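Local coordinates for ribosomal RNA small subunit methyltransferase E (Neisseria gonorrhoeae, PDB 5VM8), which probably catalyses transfer of a methyl group from S-adenosyl methionine to a uridine of 16S ribosomal RNA, at residues Lys103-Gly108 with Ser142-Ser147; Val115-Cys120 with Val199-Gly204. All blocks are in the same frame, centred on the assembly; numbering follows the deposited sequence.

Overall arrangement
Both contacts lie in the methyltransferase domain, whose chain is tied into a trefoil knot and whose parallel sheet is flanked by helices. Contact 1 pairs the C-terminal ends of helices 94-106 and 128-147, whereas contact 2 joins the loop after strand 111-116 to the Gly-Pro-Glu-Gly-Gly loop after strand 195-199. Their centres are about 23 Å apart and their nearest atoms about 9 Å, without touching. Strand 111-116 connects them along the chain: helix 94-106 leads into it, and helix 128-147 follows it. Contact 2 is probably the nearer to cofactor chemistry, since in SPOUT relatives the corresponding loop helps form the S-adenosyl methionine site; contact 1 is helix packing.

Contact 1 of 2, residues Lys103-Gly108 with Ser142-Ser147; sequences KSVELG and SACEQS
Val105 and Ala143 form the apolar centre of a helix-to-helix contact between the C-terminal ends of helices 94-106 and 128-147, in the methyltransferase domain. Val105 CG1 lies 3.5 Å from Ala143 CB and 3.7 Å from Cys144 SG. With CG1 anti to the backbone N (chi1 171°), this branch is the one turned onto the second helix. Alanine suits the spot because its lone methyl lets the backbones draw near, and the slim thiol of Cys144 extends the same apolar patch.

Toward the helix ends the contact becomes polar. The aliphatic CG of Glu106 lies 3.6 Å from Gln146 OE1; the two side chains cross at about a right angle, their carboxylate and amide planes 73° apart. A water links them, donating to Glu106 OE2 (3.0 Å) and to Gln146 OE1 (2.8 Å). The same OE2 receives Lys103 NZ at 2.9 Å on its syn lone pair, a salt bridge one turn back that steadies the carboxylate. Ser147 OG hydrogen-bonds back to Ala143 O (2.8 Å), which also accepts Ser147 N from the opposite face, while Ser147 CB packs by Glu106 CA. Gly108, at positive phi, closes the first helix in a Schellman motif.

Pro153 touches both Val105 and Cys144, helix 232-244 packs against Lys103 and Ser104, and Arg11 of strand 11-13 hydrogen-bonds the carbonyls of Cys144 and Glu145, joining this helix end to the N-terminal sheet.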
loop_
_atom_site.group_PDB
_atom_site.type_symbol
_atom_site.label_atom_id
_atom_site.label_comp_id
_atom_site.label_asym_id
_atom_site.label_seq_id
_atom_site.Cartn_x
_atom_site.Cartn_y
_atom_site.Cartn_z
ATOM N N LYS A 103 7.124 2.497 -0.541
ATOM C CA LYS A 103 7.843 1.501 -1.331
ATOM C C LYS A 103 7.084 0.186 -1.395
ATOM O O LYS A 103 7.165 -0.526 -2.401
ATOM C CB LYS A 103 9.257 1.283 -0.787
ATOM C CG LYS A 103 10.287 2.271 -1.348
ATOM C CD LYS A 103 9.890 3.695 -1.011
ATOM C CE LYS A 103 10.886 4.704 -1.474
ATOM N NZ LYS A 103 10.557 5.081 -2.889
ATOM N N SER A 104 6.331 -0.147 -0.341
ATOM C CA SER A 104 5.542 -1.364 -0.353
ATOM C C SER A 104 4.455 -1.298 -1.429
ATOM O O SER A 104 4.097 -2.333 -2.019
ATOM C CB SER A 104 4.989 -1.638 1.064
ATOM O OG SER A 104 3.769 -0.974 1.317
ATOM N N VAL A 105 3.926 -0.098 -1.694
ATOM C CA VAL A 105 2.979 0.103 -2.793
ATOM C C VAL A 105 3.676 -0.061 -4.140
ATOM O O VAL A 105 3.145 -0.705 -5.047
ATOM C CB VAL A 105 2.298 1.484 -2.677
ATOM C CG1 VAL A 105 1.486 1.784 -3.931
ATOM C CG2 VAL A 105 1.396 1.536 -1.416
ATOM N N GLU A 106 4.863 0.531 -4.304
ATOM C CA GLU A 106 5.612 0.316 -5.537
ATOM C C GLU A 106 5.884 -1.163 -5.752
ATOM O O GLU A 106 5.883 -1.632 -6.895
ATOM C CB GLU A 106 6.946 1.068 -5.539
ATOM C CG GLU A 106 6.849 2.591 -5.499
ATOM C CD GLU A 106 8.215 3.241 -5.231
ATOM O OE1 GLU A 106 9.234 2.757 -5.776
ATOM O OE2 GLU A 106 8.297 4.160 -4.408
ATOM N N LEU A 107 6.114 -1.915 -4.668
ATOM C CA LEU A 107 6.408 -3.339 -4.771
ATOM C C LEU A 107 5.151 -4.196 -4.839
ATOM O O LEU A 107 5.259 -5.423 -4.841
ATOM C CB LEU A 107 7.279 -3.780 -3.604
ATOM C CG LEU A 107 8.622 -3.055 -3.575
ATOM C CD1 LEU A 107 9.304 -3.209 -2.236
ATOM C CD2 LEU A 107 9.541 -3.583 -4.687
ATOM N N GLY A 108 3.968 -3.589 -4.877
ATOM C CA GLY A 108 2.759 -4.294 -5.232
ATOM C C GLY A 108 1.925 -4.831 -4.090
ATOM O O GLY A 108 1.057 -5.680 -4.335
ATOM N N SER A 142 -0.521 8.510 -4.017
ATOM C CA SER A 142 0.542 9.086 -4.829
ATOM C C SER A 142 1.449 8.003 -5.396
ATOM O O SER A 142 1.867 8.084 -6.560
ATOM C CB SER A 142 1.350 10.071 -3.993
ATOM O OG SER A 142 0.597 11.250 -3.797
ATOM N N ALA A 143 1.744 6.977 -4.595
ATOM C CA ALA A 143 2.618 5.907 -5.052
ATOM C C ALA A 143 1.963 5.113 -6.161
ATOM O O ALA A 143 2.655 4.627 -7.061
ATOM C CB ALA A 143 3.007 4.985 -3.887
ATOM N N CYS A 144 0.632 5.019 -6.142
ATOM C CA CYS A 144 -0.068 4.384 -7.250
ATOM C C CYS A 144 -0.007 5.245 -8.506
ATOM O O CYS A 144 0.173 4.727 -9.619
ATOM C CB CYS A 144 -1.516 4.089 -6.862
ATOM S SG CYS A 144 -1.651 2.810 -5.578
ATOM N N GLU A 145 -0.162 6.556 -8.345
ATOM C CA GLU A 145 -0.050 7.464 -9.480
ATOM C C GLU A 145 1.320 7.364 -10.148
ATOM O O GLU A 145 1.417 7.399 -11.383
ATOM C CB GLU A 145 -0.358 8.898 -9.038
ATOM C CG GLU A 145 -1.818 9.144 -8.630
ATOM C CD GLU A 145 -2.081 10.564 -8.098
ATOM O OE1 GLU A 145 -1.123 11.253 -7.683
ATOM O OE2 GLU A 145 -3.253 10.997 -8.094
ATOM N N GLN A 146 2.386 7.236 -9.349
ATOM C CA GLN A 146 3.748 7.187 -9.881
ATOM C C GLN A 146 4.111 5.812 -10.461
ATOM O O GLN A 146 4.705 5.717 -11.540
ATOM C CB GLN A 146 4.737 7.562 -8.765
ATOM C CG GLN A 146 6.223 7.349 -9.095
ATOM C CD GLN A 146 6.703 5.910 -8.851
ATOM O OE1 GLN A 146 6.297 5.265 -7.888
ATOM N NE2 GLN A 146 7.553 5.400 -9.753
ATOM N N SER A 147 3.816 4.737 -9.728
ATOM C CA SER A 147 4.244 3.409 -10.141
ATOM C C SER A 147 3.338 2.812 -11.203
ATOM O O SER A 147 3.637 1.735 -11.729
ATOM C CB SER A 147 4.260 2.474 -8.937
ATOM O OG SER A 147 2.925 2.256 -8.530
HETATM O O HOH W 1 6.284 6.136 -5.273
#

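Contact 2 of 2, residues Val115-Cys120 with Val199-Gly204; sequences VISERC and VGPEGG
Arg119 and Gly203, whose CA atoms are 5.7 Å apart, bring together two type I turns, Ser117-Cys120 following strand 111-116 and Pro201-Gly204 following strand 195-199. The direct polar link is one hydrogen bond from Arg119 NH1 to Gly203 O, 2.7 Å long with an N-H...O angle of 155°. The acceptor sits at the edge of the guanidinium, only 7° out of its plane, though the donor is tilted from the plane of the carbonyl. An arginine chain extended from CG to NE is long enough to run alongside the glycine turn, and its CD passes 3.5 Å from Gly204 O.

The second turn belongs to the Gly-Pro-Glu-Gly-Gly sequence of RsmE-type enzymes, a loop that in SPOUT relatives probably helps build the knotted cofactor site. Its glycines fit the geometry: Gly203, without a side chain, brings its CA near Arg119 CB, and Gly204 takes a positive phi, a conformation open to glycine.

Nearer the strand, Ser117 meets the Pro201 ring, whose rigid apolar edge presents CG and CD, each 3.5 Å from Ser117 OG. A chi1 of 74° sets OG between the backbone N and the carbonyl carbon, whence it donates to a water at 2.9 Å. That water also accepts Arg119 N and donates to Gly204 O, bridging the turns. Ser90 of strand 85-90 touches both Ser117 and Pro201, and Glu202 OE1 hydrogen-bonds Ser93 N.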
loop_
_atom_site.group_PDB
_atom_site.type_symbol
_atom_site.label_atom_id
_atom_site.label_comp_id
_atom_site.label_asym_id
_atom_site.label_seq_id
_atom_site.Cartn_x
_atom_site.Cartn_y
_atom_site.Cartn_z
ATOM N N VAL A 115 -1.159 -1.089 12.772
ATOM C CA VAL A 115 -1.546 -1.587 14.086
ATOM C C VAL A 115 -0.714 -0.909 15.155
ATOM O O VAL A 115 0.443 -0.537 14.942
ATOM C CB VAL A 115 -1.411 -3.122 14.281
ATOM C CG1 VAL A 115 -2.226 -3.898 13.273
ATOM C CG2 VAL A 115 0.044 -3.542 14.302
ATOM N N ILE A 116 -1.323 -0.774 16.326
ATOM C CA ILE A 116 -0.627 -0.303 17.509
ATOM C C ILE A 116 -0.094 -1.531 18.224
ATOM O O ILE A 116 -0.853 -2.453 18.536
ATOM C CB ILE A 116 -1.549 0.499 18.432
ATOM C CG1 ILE A 116 -2.326 1.552 17.629
ATOM C CG2 ILE A 116 -0.706 1.116 19.537
ATOM C CD1 ILE A 116 -3.379 2.261 18.435
ATOM N N SER A 117 1.213 -1.589 18.396
ATOM C CA SER A 117 1.845 -2.624 19.186
ATOM C C SER A 117 2.411 -1.973 20.436
ATOM O O SER A 117 2.292 -0.764 20.646
ATOM C CB SER A 117 2.920 -3.376 18.386
ATOM O OG SER A 117 4.089 -2.603 18.218
ATOM N N GLU A 118 3.009 -2.804 21.280
ATOM C CA GLU A 118 3.425 -2.350 22.596
ATOM C C GLU A 118 4.386 -1.178 22.494
ATOM O O GLU A 118 4.227 -0.164 23.191
ATOM C CB GLU A 118 4.074 -3.516 23.343
ATOM C CG GLU A 118 4.739 -3.141 24.639
ATOM C CD GLU A 118 3.782 -3.104 25.797
ATOM O OE1 GLU A 118 2.586 -3.388 25.574
ATOM O OE2 GLU A 118 4.229 -2.787 26.924
ATOM N N ARG A 119 5.385 -1.293 21.618
ATOM C CA ARG A 119 6.460 -0.317 21.545
ATOM C C ARG A 119 6.177 0.825 20.570
ATOM O O ARG A 119 7.112 1.468 20.099
ATOM C CB ARG A 119 7.779 -1.017 21.227
ATOM C CG ARG A 119 8.229 -1.856 22.415
ATOM C CD ARG A 119 9.430 -2.703 22.079
ATOM N NE ARG A 119 9.693 -3.648 23.154
ATOM C CZ ARG A 119 10.655 -4.558 23.139
ATOM N NH1 ARG A 119 11.450 -4.662 22.088
ATOM N NH2 ARG A 119 10.814 -5.370 24.168
ATOM N N CYS A 120 4.908 1.114 20.313
ATOM C CA CYS A 120 4.534 2.287 19.547
ATOM C C CYS A 120 4.911 3.564 20.291
ATOM O O CYS A 120 4.550 3.746 21.455
ATOM C CB CYS A 120 3.035 2.258 19.270
ATOM S SG CYS A 120 2.478 3.634 18.290
ATOM N N VAL A 199 4.957 -6.846 10.580
ATOM C CA VAL A 199 6.223 -6.172 10.814
ATOM C C VAL A 199 6.119 -5.285 12.048
ATOM O O VAL A 199 5.115 -4.594 12.244
ATOM C CB VAL A 199 6.657 -5.354 9.577
ATOM C CG1 VAL A 199 7.997 -4.724 9.817
ATOM C CG2 VAL A 199 6.706 -6.273 8.361
ATOM N N GLY A 200 7.182 -5.268 12.847
ATOM C CA GLY A 200 7.218 -4.468 14.042
ATOM C C GLY A 200 7.722 -3.052 13.861
ATOM O O GLY A 200 8.124 -2.629 12.773
ATOM N N PRO A 201 7.650 -2.282 14.934
ATOM C CA PRO A 201 8.115 -0.894 14.896
ATOM C C PRO A 201 9.607 -0.827 15.135
ATOM O O PRO A 201 10.257 -1.876 15.179
ATOM C CB PRO A 201 7.322 -0.217 16.036
ATOM C CG PRO A 201 7.114 -1.356 17.059
ATOM C CD PRO A 201 7.029 -2.646 16.234
ATOM N N GLU A 202 10.138 0.396 15.278
ATOM C CA GLU A 202 11.540 0.597 15.624
ATOM C C GLU A 202 11.952 -0.296 16.789
ATOM O O GLU A 202 12.907 -1.075 16.684
ATOM C CB GLU A 202 11.795 2.069 16.015
ATOM C CG GLU A 202 11.276 3.138 15.079
ATOM C CD GLU A 202 9.833 3.579 15.329
ATOM O OE1 GLU A 202 9.448 4.620 14.754
ATOM O OE2 GLU A 202 9.082 2.914 16.080
ATOM N N GLY A 203 11.212 -0.212 17.902
ATOM C CA GLY A 203 11.542 -0.937 19.119
ATOM C C GLY A 203 11.379 -2.441 19.032
ATOM O O GLY A 203 11.846 -3.151 19.932
ATOM N N GLY A 204 10.687 -2.944 18.003
ATOM C CA GLY A 204 10.567 -4.373 17.812
ATOM C C GLY A 204 9.387 -4.996 18.532
ATOM O O GLY A 204 8.519 -4.330 19.106
HETATM O O HOH W 2 6.059 -3.925 19.863
HETATM O O HOH W 3 8.817 1.892 18.327
#